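Local coordinates for protein receptor-type adenylate cyclase GRESAG 4.3 (Trypanosoma brucei, PDB 1FX4) that converts ATP to 3',5'-cyclic AMP and diphosphate through its magnesium-dependent catalytic domain, and could act as a receptor for an unknown ligand, at residues 16-21 with 132-137; 195-200 with 213-218; 10-15 with 140-145. All blocks are in the same frame, centred on the assembly; numbering follows the deposited sequence.

Interaction 1. Residues 16-21 with 132-137; sequences IFTDIE and LRVRVG. With MG (magnesium ion), chain B.
Asp19 and Arg135 face each other as a hydrogen-bonded antiparallel pair, and their side chains leave the sheet on the same face, lying alongside one another. The carboxylate and guanidinium planes stand 77° apart, so the two groups do not meet as a flat two-pronged pair; the salt bridge from Asp19 OD2 to Arg135 NH1 is long, at 3.9 Å. Water 1 bridges Asp19 OD2 and Arg135 NH1, accepting weakly from NH1 in the guanidinium plane. Arg135 reaches back because its CG is set between the backbone N and the carbonyl carbon (chi1 67°) and the chain bends again at chi3; the Arg135 side chain crosses that of Glu21 at about a right angle, with Arg135 NH2 3.8 Å from Glu21 CA. The second subunit brings Asp89 near the same guanidinium as a long, weak ion pair.

Asp19 CG lies roughly anti to the backbone N (chi1 -151°), which carries the carboxylate out to the ion: OD1 binds the magnesium ion at 2.3 Å while OD2 accepts from water 2. Asp62 also binds the ion. Glu21 and Arg133 run side by side, and water 4 lies between Glu21 OE2 and Arg133 NH1, 3.0 Å from the latter. Glu21 OE1 accepts from Gly173 N, while Glu103, Tyr125 and Thr117 hold the Arg133 guanidinium.

On the face of Thr18, Ile20, Val134 and Val136, Thr18 packs beside the two valines. Ile16 and Leu132 add contacts at its ends: Ile16 CG2 meets Val136 CG1 at 3.6 Å, and Ile20 CD1 touches Leu132 CD1 at 3.8 Å. Paired backbone bonds join Phe17 to Gly137 and Asp19 to Arg135, and Glu21 N binds Arg133 O at 2.7 Å. A magnesium-binding aspartate on a central strand, with a second one nearby, is the metal site of class III nucleotidyl cyclases.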
ATOM      1  N   ILE A  16      10.395  -3.798 -11.239  1.00 20.50           N
ATOM      2  CA  ILE A  16      10.361  -4.997 -10.417  1.00 20.51           C
ATOM      3  C   ILE A  16       9.372  -4.746  -9.292  1.00 20.13           C
ATOM      4  O   ILE A  16       9.448  -3.711  -8.623  1.00 21.78           O
ATOM      5  CB  ILE A  16      11.709  -5.267  -9.718  1.00 21.78           C
ATOM      6  CG1 ILE A  16      12.849  -5.365 -10.729  1.00 21.64           C
ATOM      7  CG2 ILE A  16      11.604  -6.554  -8.880  1.00 20.76           C
ATOM      8  CD1 ILE A  16      14.221  -5.355 -10.056  1.00 25.09           C
ATOM      9  N   PHE A  17       8.399  -5.635  -9.138  1.00 19.51           N
ATOM     10  CA  PHE A  17       7.468  -5.528  -8.026  1.00 18.47           C
ATOM     11  C   PHE A  17       7.707  -6.743  -7.135  1.00 17.34           C
ATOM     12  O   PHE A  17       7.914  -7.845  -7.627  1.00 17.15           O
ATOM     13  CB  PHE A  17       6.002  -5.503  -8.492  1.00 18.92           C
ATOM     14  CG  PHE A  17       5.516  -4.133  -8.880  1.00 20.29           C
ATOM     15  CD1 PHE A  17       5.699  -3.665 -10.167  1.00 21.24           C
ATOM     16  CD2 PHE A  17       4.868  -3.320  -7.955  1.00 21.26           C
ATOM     17  CE1 PHE A  17       5.237  -2.402 -10.535  1.00 22.28           C
ATOM     18  CE2 PHE A  17       4.402  -2.052  -8.321  1.00 22.26           C
ATOM     19  CZ  PHE A  17       4.589  -1.602  -9.613  1.00 21.07           C
ATOM     20  N   THR A  18       7.711  -6.529  -5.825  1.00 16.86           N
ATOM     21  CA  THR A  18       7.896  -7.626  -4.887  1.00 16.99           C
ATOM     22  C   THR A  18       6.842  -7.568  -3.815  1.00 17.75           C
ATOM     23  O   THR A  18       6.273  -6.512  -3.564  1.00 18.70           O
ATOM     24  CB  THR A  18       9.240  -7.541  -4.142  1.00 17.75           C
ATOM     25  OG1 THR A  18       9.197  -6.485  -3.167  1.00 19.07           O
ATOM     26  CG2 THR A  18      10.394  -7.287  -5.119  1.00 18.88           C
ATOM     27  N   ASP A  19       6.581  -8.707  -3.191  1.00 17.49           N
ATOM     28  CA  ASP A  19       5.674  -8.730  -2.070  1.00 18.72           C
ATOM     29  C   ASP A  19       5.981  -9.970  -1.263  1.00 18.76           C
ATOM     30  O   ASP A  19       6.484 -10.956  -1.807  1.00 19.05           O
ATOM     31  CB  ASP A  19       4.214  -8.716  -2.509  1.00 20.88           C
ATOM     32  CG  ASP A  19       3.313  -8.057  -1.473  1.00 22.30           C
ATOM     33  OD1 ASP A  19       3.775  -7.819  -0.342  1.00 23.94           O
ATOM     34  OD2 ASP A  19       2.150  -7.755  -1.791  1.00 25.17           O
ATOM     35  N   ILE A  20       5.713  -9.907   0.036  1.00 18.22           N
ATOM     36  CA  ILE A  20       5.954 -11.046   0.895  1.00 18.18           C
ATOM     37  C   ILE A  20       4.726 -11.939   0.820  1.00 19.65           C
ATOM     38  O   ILE A  20       3.600 -11.491   1.085  1.00 17.08           O
ATOM     39  CB  ILE A  20       6.187 -10.625   2.347  1.00 18.31           C
ATOM     40  CG1 ILE A  20       7.464  -9.782   2.450  1.00 19.28           C
ATOM     41  CG2 ILE A  20       6.327 -11.864   3.232  1.00 17.60           C
ATOM     42  CD1 ILE A  20       7.750  -9.344   3.870  1.00 19.65           C
ATOM     43  N   GLU A  21       4.939 -13.188   0.437  1.00 19.70           N
ATOM     44  CA  GLU A  21       3.823 -14.100   0.340  1.00 21.80           C
ATOM     45  C   GLU A  21       3.236 -14.362   1.717  1.00 20.78           C
ATOM     46  O   GLU A  21       3.965 -14.545   2.695  1.00 19.09           O
ATOM     47  CB  GLU A  21       4.239 -15.423  -0.292  1.00 24.62           C
ATOM     48  CG  GLU A  21       3.038 -16.318  -0.533  1.00 30.01           C
ATOM     49  CD  GLU A  21       3.394 -17.632  -1.157  1.00 33.04           C
ATOM     50  OE1 GLU A  21       3.046 -17.827  -2.338  1.00 36.09           O
ATOM     51  OE2 GLU A  21       4.013 -18.473  -0.472  1.00 36.22           O
ATOM     52  N   LEU A 132      11.217 -15.630   5.094  1.00 19.74           N
ATOM     53  CA  LEU A 132      10.188 -14.954   4.309  1.00 18.93           C
ATOM     54  C   LEU A 132      10.264 -15.299   2.827  1.00 19.16           C
ATOM     55  O   LEU A 132      11.353 -15.347   2.240  1.00 19.43           O
ATOM     56  CB  LEU A 132      10.286 -13.433   4.492  1.00 17.72           C
ATOM     57  CG  LEU A 132       9.933 -12.899   5.879  1.00 17.13           C
ATOM     58  CD1 LEU A 132      10.159 -11.371   5.923  1.00 17.16           C
ATOM     59  CD2 LEU A 132       8.472 -13.247   6.200  1.00 18.21           C
ATOM     60  N   ARG A 133       9.111 -15.578   2.225  1.00 18.29           N
ATOM     61  CA  ARG A 133       9.064 -15.901   0.803  1.00 18.60           C
ATOM     62  C   ARG A 133       8.572 -14.691   0.023  1.00 19.25           C
ATOM     63  O   ARG A 133       7.436 -14.227   0.212  1.00 20.06           O
ATOM     64  CB  ARG A 133       8.164 -17.103   0.532  1.00 18.24           C
ATOM     65  CG  ARG A 133       8.657 -18.379   1.182  1.00 18.05           C
ATOM     66  CD  ARG A 133       7.715 -19.521   0.839  1.00 18.07           C
ATOM     67  NE  ARG A 133       8.008 -20.718   1.619  1.00 17.64           N
ATOM     68  CZ  ARG A 133       7.421 -21.894   1.420  1.00 18.05           C
ATOM     69  NH1 ARG A 133       6.510 -22.028   0.460  1.00 17.58           N
ATOM     70  NH2 ARG A 133       7.716 -22.924   2.205  1.00 17.05           N
ATOM     71  N   VAL A 134       9.421 -14.206  -0.875  1.00 18.08           N
ATOM     72  CA  VAL A 134       9.120 -13.029  -1.671  1.00 18.11           C
ATOM     73  C   VAL A 134       8.760 -13.382  -3.102  1.00 18.80           C
ATOM     74  O   VAL A 134       9.468 -14.138  -3.754  1.00 19.70           O
ATOM     75  CB  VAL A 134      10.343 -12.044  -1.659  1.00 18.29           C
ATOM     76  CG1 VAL A 134      10.028 -10.764  -2.427  1.00 17.89           C
ATOM     77  CG2 VAL A 134      10.705 -11.697  -0.221  1.00 17.57           C
ATOM     78  N   ARG A 135       7.626 -12.880  -3.578  1.00 19.73           N
ATOM     79  CA  ARG A 135       7.228 -13.110  -4.958  1.00 20.12           C
ATOM     80  C   ARG A 135       7.751 -11.910  -5.721  1.00 19.20           C
ATOM     81  O   ARG A 135       7.746 -10.784  -5.211  1.00 18.54           O
ATOM     82  CB  ARG A 135       5.710 -13.236  -5.106  1.00 23.16           C
ATOM     83  CG  ARG A 135       4.944 -11.992  -4.835  1.00 25.40           C
ATOM     84  CD  ARG A 135       3.451 -12.199  -5.154  1.00 30.26           C
ATOM     85  NE  ARG A 135       2.796 -13.009  -4.155  1.00 33.22           N
ATOM     86  CZ  ARG A 135       1.898 -12.546  -3.291  1.00 36.33           C
ATOM     87  NH1 ARG A 135       1.533 -11.264  -3.305  1.00 36.30           N
ATOM     88  NH2 ARG A 135       1.369 -13.367  -2.405  1.00 37.10           N
ATOM     89  N   VAL A 136       8.228 -12.154  -6.934  1.00 17.96           N
ATOM     90  CA  VAL A 136       8.810 -11.093  -7.737  1.00 18.45           C
ATOM     91  C   VAL A 136       8.323 -11.149  -9.164  1.00 18.29           C
ATOM     92  O   VAL A 136       8.282 -12.214  -9.775  1.00 19.40           O
ATOM     93  CB  VAL A 136      10.371 -11.194  -7.738  1.00 17.73           C
ATOM     94  CG1 VAL A 136      10.979 -10.070  -8.567  1.00 17.47           C
ATOM     95  CG2 VAL A 136      10.901 -11.172  -6.300  1.00 17.92           C
ATOM     96  N   GLY A 137       7.960  -9.988  -9.690  1.00 18.12           N
ATOM     97  CA  GLY A 137       7.505  -9.896 -11.061  1.00 18.92           C
ATOM     98  C   GLY A 137       8.364  -8.840 -11.720  1.00 18.67           C
ATOM     99  O   GLY A 137       8.623  -7.807 -11.115  1.00 18.68           O
TER
HETATM  100 MG    MG B2001       2.072  -7.054   0.986  1.00 22.90          MG
HETATM  101  O   HOH W   1       1.156  -8.705  -4.042  1.00 59.56           O
HETATM  102  O   HOH W   2      -0.017  -7.512  -0.208  1.00 37.41           O
HETATM  103  O   HOH W   3       2.007  -9.507   0.964  1.00 43.97           O
HETATM  104  O   HOH W   4       5.931 -20.365  -1.947  1.00 30.82           O
HETATM  105  O   HOH W   5       1.731  -4.777   0.022  1.00 36.44           O

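Interaction 2. Residues 195-200 with 213-218; sequences DVTTLG and MYQLNA
Val196, Thr197 and Thr198 pair with Leu216, Gln215 and Tyr214 in a beta hairpin at the edge of the cyclase sheet, interrupted by a classic beta bulge where Leu199 and Gly200 both face Met213. The strand axes run close to antiparallel.

Backbone bonds set the register. Thr197 and Gln215 exchange a reciprocal pair, with Gln215 N reaching Thr197 O at 2.7 Å. At the bulge, Met213 O receives Leu199 N and, weakly, Gly200 N at 3.5 Å. Water 6 accepts from Gly200 N and donates to Met213 O, bridging that weak link, while Met213 N returns a bond to Gly200 O. Gly200 takes a positive phi of 86°, as the bulge turns the chain there.

Apolar contacts occupy both faces. Val196 CG1, anti to its own backbone N (chi1 179°), comes to the edge of the Tyr214 ring, near its plane, and lies 3.7 Å from Tyr214 CB; Thr198 CG2 approaches Tyr214 CE2 obliquely at 3.6 Å. Tyr183 stacks on this ring. On the face of Thr197 and Gln215, both methyls of Leu199 rest against Gln215 CB from one side, and Leu199 CB lies 4.1 Å from Met213 CB. Leu216 packs toward helix 71-87.

Polar side chains gather at the end away from the bulge. Asn217 N bonds Asp195 O, and Asn217 ND2 weakly donates to Gln215 OE1. Asp195 OD1 and Asn217 OD1 lie close as two acceptors, their planes 86° apart, and do not bond to each other. The hydroxyl proton of Thr197 instead goes to that amide oxygen: Thr197 OG1 donates to Asn217 OD1 at 2.9 Å, in the carbonyl plane and on a lone pair.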
ATOM      1  N   ASP A 195      19.347 -19.208 -15.668  1.00 30.34           N
ATOM      2  CA  ASP A 195      18.669 -20.492 -15.654  1.00 29.83           C
ATOM      3  C   ASP A 195      17.199 -20.083 -15.654  1.00 29.09           C
ATOM      4  O   ASP A 195      16.708 -19.520 -14.677  1.00 28.04           O
ATOM      5  CB  ASP A 195      19.016 -21.261 -14.380  1.00 31.09           C
ATOM      6  CG  ASP A 195      18.456 -22.681 -14.377  1.00 32.36           C
ATOM      7  OD1 ASP A 195      17.427 -22.947 -15.047  1.00 32.37           O
ATOM      8  OD2 ASP A 195      19.050 -23.534 -13.681  1.00 33.91           O
ATOM      9  N   VAL A 196      16.519 -20.330 -16.764  1.00 28.59           N
ATOM     10  CA  VAL A 196      15.128 -19.934 -16.905  1.00 29.48           C
ATOM     11  C   VAL A 196      14.240 -21.076 -17.368  1.00 29.87           C
ATOM     12  O   VAL A 196      14.684 -21.962 -18.097  1.00 30.15           O
ATOM     13  CB  VAL A 196      15.016 -18.759 -17.920  1.00 29.31           C
ATOM     14  CG1 VAL A 196      13.571 -18.342 -18.121  1.00 29.21           C
ATOM     15  CG2 VAL A 196      15.835 -17.576 -17.443  1.00 28.79           C
ATOM     16  N   THR A 197      12.989 -21.051 -16.921  1.00 30.13           N
ATOM     17  CA  THR A 197      11.997 -22.048 -17.301  1.00 30.47           C
ATOM     18  C   THR A 197      10.822 -21.320 -17.936  1.00 30.86           C
ATOM     19  O   THR A 197      10.294 -20.353 -17.375  1.00 29.60           O
ATOM     20  CB  THR A 197      11.486 -22.854 -16.083  1.00 31.14           C
ATOM     21  OG1 THR A 197      12.518 -23.740 -15.636  1.00 32.68           O
ATOM     22  CG2 THR A 197      10.242 -23.681 -16.447  1.00 30.91           C
ATOM     23  N   THR A 198      10.447 -21.748 -19.136  1.00 30.88           N
ATOM     24  CA  THR A 198       9.319 -21.131 -19.819  1.00 31.79           C
ATOM     25  C   THR A 198       8.051 -21.651 -19.172  1.00 31.79           C
ATOM     26  O   THR A 198       7.906 -22.848 -18.947  1.00 32.16           O
ATOM     27  CB  THR A 198       9.289 -21.485 -21.309  1.00 32.70           C
ATOM     28  OG1 THR A 198       9.098 -22.899 -21.449  1.00 35.71           O
ATOM     29  CG2 THR A 198      10.600 -21.103 -21.961  1.00 32.26           C
ATOM     30  N   LEU A 199       7.158 -20.739 -18.824  1.00 31.84           N
ATOM     31  CA  LEU A 199       5.895 -21.100 -18.200  1.00 32.69           C
ATOM     32  C   LEU A 199       4.752 -21.021 -19.196  1.00 33.48           C
ATOM     33  O   LEU A 199       3.664 -21.536 -18.943  1.00 34.15           O
ATOM     34  CB  LEU A 199       5.620 -20.197 -16.997  1.00 32.03           C
ATOM     35  CG  LEU A 199       5.999 -20.759 -15.622  1.00 33.34           C
ATOM     36  CD1 LEU A 199       7.233 -21.622 -15.694  1.00 32.32           C
ATOM     37  CD2 LEU A 199       6.169 -19.628 -14.620  1.00 31.87           C
ATOM     38  N   GLY A 200       5.010 -20.382 -20.332  1.00 34.19           N
ATOM     39  CA  GLY A 200       3.995 -20.251 -21.359  1.00 36.20           C
ATOM     40  C   GLY A 200       3.060 -19.067 -21.180  1.00 37.09           C
ATOM     41  O   GLY A 200       3.206 -18.270 -20.243  1.00 36.86           O
ATOM     42  N   MET A 213       5.143 -15.974 -19.932  1.00 29.91           N
ATOM     43  CA  MET A 213       5.872 -15.827 -18.683  1.00 29.33           C
ATOM     44  C   MET A 213       7.121 -16.716 -18.633  1.00 28.17           C
ATOM     45  O   MET A 213       7.105 -17.853 -19.131  1.00 27.44           O
ATOM     46  CB  MET A 213       4.906 -16.180 -17.543  1.00 29.74           C
ATOM     47  CG  MET A 213       4.823 -15.174 -16.411  1.00 32.16           C
ATOM     48  SD  MET A 213       4.638 -13.454 -16.870  1.00 32.06           S
ATOM     49  CE  MET A 213       2.973 -13.080 -16.356  1.00 31.96           C
ATOM     50  N   TYR A 214       8.195 -16.179 -18.047  1.00 26.27           N
ATOM     51  CA  TYR A 214       9.465 -16.891 -17.889  1.00 24.91           C
ATOM     52  C   TYR A 214       9.875 -16.899 -16.426  1.00 23.58           C
ATOM     53  O   TYR A 214       9.957 -15.844 -15.801  1.00 23.00           O
ATOM     54  CB  TYR A 214      10.566 -16.232 -18.719  1.00 26.53           C
ATOM     55  CG  TYR A 214      10.282 -16.335 -20.190  1.00 29.44           C
ATOM     56  CD1 TYR A 214       9.443 -15.421 -20.816  1.00 30.05           C
ATOM     57  CD2 TYR A 214      10.776 -17.403 -20.934  1.00 30.36           C
ATOM     58  CE1 TYR A 214       9.089 -15.574 -22.147  1.00 32.28           C
ATOM     59  CE2 TYR A 214      10.432 -17.565 -22.264  1.00 32.60           C
ATOM     60  CZ  TYR A 214       9.586 -16.653 -22.862  1.00 32.92           C
ATOM     61  OH  TYR A 214       9.212 -16.833 -24.169  1.00 35.08           O
ATOM     62  N   GLN A 215      10.130 -18.095 -15.894  1.00 21.93           N
ATOM     63  CA  GLN A 215      10.527 -18.261 -14.504  1.00 21.97           C
ATOM     64  C   GLN A 215      12.032 -18.272 -14.380  1.00 22.20           C
ATOM     65  O   GLN A 215      12.696 -19.115 -14.978  1.00 22.62           O
ATOM     66  CB  GLN A 215       9.953 -19.566 -13.954  1.00 21.66           C
ATOM     67  CG  GLN A 215      10.421 -19.961 -12.576  1.00 22.36           C
ATOM     68  CD  GLN A 215       9.850 -21.320 -12.169  1.00 23.40           C
ATOM     69  OE1 GLN A 215      10.574 -22.310 -12.028  1.00 25.37           O
ATOM     70  NE2 GLN A 215       8.552 -21.371 -12.002  1.00 20.28           N
ATOM     71  N   LEU A 216      12.560 -17.321 -13.617  1.00 22.12           N
ATOM     72  CA  LEU A 216      13.992 -17.227 -13.375  1.00 21.72           C
ATOM     73  C   LEU A 216      14.252 -18.185 -12.215  1.00 21.35           C
ATOM     74  O   LEU A 216      13.769 -17.968 -11.096  1.00 20.68           O
ATOM     75  CB  LEU A 216      14.375 -15.799 -12.972  1.00 22.71           C
ATOM     76  CG  LEU A 216      15.834 -15.561 -12.567  1.00 24.11           C
ATOM     77  CD1 LEU A 216      16.750 -15.802 -13.765  1.00 23.61           C
ATOM     78  CD2 LEU A 216      16.014 -14.139 -12.028  1.00 24.43           C
ATOM     79  N   ASN A 217      15.002 -19.248 -12.493  1.00 21.46           N
ATOM     80  CA  ASN A 217      15.315 -20.253 -11.478  1.00 21.86           C
ATOM     81  C   ASN A 217      16.462 -19.806 -10.576  1.00 22.07           C
ATOM     82  O   ASN A 217      17.552 -20.381 -10.605  1.00 20.56           O
ATOM     83  CB  ASN A 217      15.647 -21.573 -12.162  1.00 23.20           C
ATOM     84  CG  ASN A 217      14.517 -22.065 -13.027  1.00 24.26           C
ATOM     85  OD1 ASN A 217      14.732 -22.568 -14.145  1.00 26.27           O
ATOM     86  ND2 ASN A 217      13.296 -21.931 -12.519  1.00 22.85           N
ATOM     87  N   ALA A 218      16.186 -18.799  -9.755  1.00 21.45           N
ATOM     88  CA  ALA A 218      17.170 -18.224  -8.844  1.00 22.33           C
ATOM     89  C   ALA A 218      17.700 -19.211  -7.819  1.00 22.77           C
ATOM     90  O   ALA A 218      18.863 -19.146  -7.440  1.00 22.48           O
ATOM     91  CB  ALA A 218      16.597 -17.004  -8.155  1.00 22.06           C
TER
HETATM   92  O   HOH W   6       6.569 -18.399 -21.790  1.00 43.54           O

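Interaction 3. Residues 10-15 with 140-145; sequences TGPVTL and TGLCDI
Thr14 and Thr140 meet through their hydroxyls: Thr14 OG1 and Thr140 OG1 are 2.8 Å apart, a hydrogen bond in which either could be the donor. The two side chains share one conformation, OG1 opposite the carbonyl carbon and CG2 opposite the backbone N (chi1 -61° and -63°). Because they come from facing strands of a non-hydrogen-bonded pair, whose CA atoms approach to 4.2 Å, these matching torsions bring the two hydroxyls together above the sheet, on the face Thr14 and Thr140 share. The methyls flank the bond, Thr14 CG2 lying 3.5 Å from Thr140 OG1.

Val13 and Gly141 form the neighbouring hydrogen-bonded pair. Val13 N reaches Gly141 O at 2.8 Å along a nearly straight N-H line, and Gly141 N returns a bond to Val13 O. Beyond this pair, backbone bridges give way to side-chain and water contacts as the strands separate.

Cys143 turns its SG toward residues 10-15. The sulfur touches Val13 CB at 3.7 Å and Leu15 CD1 at 4.0 Å. Leu142 starts out pointing away from residues 10-15, but a chi2 of -48° folds its CD1 back alongside the Pro12 ring and to within 3.1 Å of Thr10 O, the nearest approach of this side chain. Water 7 links Gly11 O, at 2.6 Å, to Cys143 N, from which it accepts.

Around this end of the sheet, Thr14 packs on Pro71 and Ala74 of helix 71-87, whereas Thr140 touches helix 180-185. Leu15 and Cys143 meet helix 159-170, and Val13 and Leu15 lie against Ala67 of strand 63-68; from Asp144 the chain leaves to pair with strand 154-157 in a separate two-stranded ribbon.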
ATOM      1  N   THR A  10      11.693   8.291 -23.509  1.00 37.97           N
ATOM      2  CA  THR A  10      11.971   7.415 -24.650  1.00 38.27           C
ATOM      3  C   THR A  10      12.735   6.156 -24.259  1.00 37.26           C
ATOM      4  O   THR A  10      12.784   5.199 -25.032  1.00 37.69           O
ATOM      5  CB  THR A  10      12.756   8.125 -25.784  1.00 38.19           C
ATOM      6  OG1 THR A  10      13.934   8.739 -25.250  1.00 40.81           O
ATOM      7  CG2 THR A  10      11.889   9.158 -26.463  1.00 38.91           C
ATOM      8  N   GLY A  11      13.337   6.159 -23.070  1.00 36.12           N
ATOM      9  CA  GLY A  11      14.095   4.998 -22.628  1.00 34.81           C
ATOM     10  C   GLY A  11      13.253   3.954 -21.903  1.00 33.75           C
ATOM     11  O   GLY A  11      12.541   4.288 -20.948  1.00 33.01           O
ATOM     12  N   PRO A  12      13.265   2.690 -22.369  1.00 32.65           N
ATOM     13  CA  PRO A  12      12.496   1.612 -21.736  1.00 31.32           C
ATOM     14  C   PRO A  12      12.919   1.468 -20.287  1.00 29.17           C
ATOM     15  O   PRO A  12      14.091   1.649 -19.953  1.00 28.76           O
ATOM     16  CB  PRO A  12      12.904   0.383 -22.545  1.00 32.49           C
ATOM     17  CG  PRO A  12      13.095   0.954 -23.915  1.00 33.29           C
ATOM     18  CD  PRO A  12      13.883   2.217 -23.621  1.00 33.59           C
ATOM     19  N   VAL A  13      11.958   1.172 -19.427  1.00 27.52           N
ATOM     20  CA  VAL A  13      12.237   1.010 -18.010  1.00 25.95           C
ATOM     21  C   VAL A  13      11.922  -0.426 -17.590  1.00 24.85           C
ATOM     22  O   VAL A  13      10.998  -1.041 -18.114  1.00 24.58           O
ATOM     23  CB  VAL A  13      11.359   1.958 -17.168  1.00 25.61           C
ATOM     24  CG1 VAL A  13      11.625   1.746 -15.680  1.00 25.67           C
ATOM     25  CG2 VAL A  13      11.631   3.425 -17.549  1.00 26.18           C
ATOM     26  N   THR A  14      12.740  -0.975 -16.703  1.00 23.85           N
ATOM     27  CA  THR A  14      12.475  -2.313 -16.194  1.00 22.74           C
ATOM     28  C   THR A  14      11.967  -2.107 -14.780  1.00 22.28           C
ATOM     29  O   THR A  14      12.623  -1.465 -13.949  1.00 21.64           O
ATOM     30  CB  THR A  14      13.725  -3.213 -16.167  1.00 23.01           C
ATOM     31  OG1 THR A  14      14.216  -3.373 -17.503  1.00 22.49           O
ATOM     32  CG2 THR A  14      13.366  -4.596 -15.623  1.00 20.98           C
ATOM     33  N   LEU A  15      10.764  -2.606 -14.534  1.00 21.07           N
ATOM     34  CA  LEU A  15      10.168  -2.476 -13.229  1.00 20.66           C
ATOM     35  C   LEU A  15      10.132  -3.821 -12.538  1.00 20.31           C
ATOM     36  O   LEU A  15       9.901  -4.847 -13.171  1.00 20.78           O
ATOM     37  CB  LEU A  15       8.747  -1.927 -13.355  1.00 21.87           C
ATOM     38  CG  LEU A  15       8.671  -0.498 -13.881  1.00 21.53           C
ATOM     39  CD1 LEU A  15       7.204  -0.143 -14.065  1.00 22.80           C
ATOM     40  CD2 LEU A  15       9.344   0.452 -12.896  1.00 21.64           C
ATOM     41  N   THR A 140       9.557  -5.066 -18.679  1.00 24.62           N
ATOM     42  CA  THR A 140      10.285  -3.969 -19.308  1.00 25.89           C
ATOM     43  C   THR A 140       9.415  -3.309 -20.374  1.00 26.21           C
ATOM     44  O   THR A 140       8.707  -3.985 -21.118  1.00 26.49           O
ATOM     45  CB  THR A 140      11.578  -4.475 -19.969  1.00 25.85           C
ATOM     46  OG1 THR A 140      12.444  -5.011 -18.965  1.00 26.64           O
ATOM     47  CG2 THR A 140      12.294  -3.345 -20.707  1.00 26.21           C
ATOM     48  N   GLY A 141       9.453  -1.981 -20.425  1.00 27.39           N
ATOM     49  CA  GLY A 141       8.672  -1.260 -21.421  1.00 27.93           C
ATOM     50  C   GLY A 141       8.767   0.239 -21.230  1.00 28.76           C
ATOM     51  O   GLY A 141       9.355   0.709 -20.244  1.00 28.10           O
ATOM     52  N   LEU A 142       8.253   1.001 -22.195  1.00 29.61           N
ATOM     53  CA  LEU A 142       8.268   2.455 -22.073  1.00 30.59           C
ATOM     54  C   LEU A 142       7.243   2.818 -21.009  1.00 30.86           C
ATOM     55  O   LEU A 142       6.168   2.223 -20.954  1.00 30.90           O
ATOM     56  CB  LEU A 142       7.908   3.146 -23.396  1.00 31.63           C
ATOM     57  CG  LEU A 142       8.935   3.282 -24.530  1.00 31.59           C
ATOM     58  CD1 LEU A 142      10.248   3.800 -23.993  1.00 32.36           C
ATOM     59  CD2 LEU A 142       9.141   1.965 -25.222  1.00 33.66           C
ATOM     60  N   CYS A 143       7.575   3.795 -20.169  1.00 31.43           N
ATOM     61  CA  CYS A 143       6.684   4.228 -19.096  1.00 32.09           C
ATOM     62  C   CYS A 143       6.397   5.718 -19.152  1.00 32.04           C
ATOM     63  O   CYS A 143       7.172   6.489 -19.719  1.00 31.78           O
ATOM     64  CB  CYS A 143       7.355   4.027 -17.734  1.00 32.66           C
ATOM     65  SG  CYS A 143       7.646   2.355 -17.200  1.00 37.27           S
ATOM     66  N   ASP A 144       5.293   6.110 -18.520  1.00 31.70           N
ATOM     67  CA  ASP A 144       4.983   7.523 -18.372  1.00 32.21           C
ATOM     68  C   ASP A 144       5.702   7.822 -17.062  1.00 31.80           C
ATOM     69  O   ASP A 144       5.352   7.278 -16.009  1.00 31.78           O
ATOM     70  CB  ASP A 144       3.483   7.773 -18.233  1.00 33.30           C
ATOM     71  CG  ASP A 144       2.756   7.701 -19.571  1.00 35.02           C
ATOM     72  OD1 ASP A 144       3.423   7.703 -20.628  1.00 35.21           O
ATOM     73  OD2 ASP A 144       1.508   7.662 -19.562  1.00 37.13           O
ATOM     74  N   ILE A 145       6.777   8.590 -17.163  1.00 30.59           N
ATOM     75  CA  ILE A 145       7.593   8.941 -16.014  1.00 30.76           C
ATOM     76  C   ILE A 145       7.112  10.237 -15.366  1.00 31.96           C
ATOM     77  O   ILE A 145       6.912  11.240 -16.052  1.00 30.16           O
ATOM     78  CB  ILE A 145       9.067   9.086 -16.447  1.00 30.23           C
ATOM     79  CG1 ILE A 145       9.515   7.811 -17.173  1.00 29.70           C
ATOM     80  CG2 ILE A 145       9.957   9.383 -15.241  1.00 30.03           C
ATOM     81  CD1 ILE A 145      10.912   7.890 -17.746  1.00 30.27           C
TER
HETATM   82  O   HOH W   7      10.028   4.990 -20.499  1.00 34.48           O

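Overall arrangement
Interactions 1 and 3 are two stretches of one strand pairing, 13-20 with 134-141, their centres about 21 Å apart. Along the chain, interaction 1 is nested inside the loop that interaction 3 closes, so strands 55-60 and 63-68, which bring Asp62 between them, are inserted within both. Interaction 2 comes later in sequence and pairs strands 196-202 and 211-216 of the same seven-stranded mixed sheet; strand 176-179 separates it from 134-141. Its centre is about 16 Å from that of interaction 1 and 22 Å from that of interaction 3. Interaction 1, which holds the metal-binding Asp19, thus lies at the middle of the chain, with the other contacts away from the metal site.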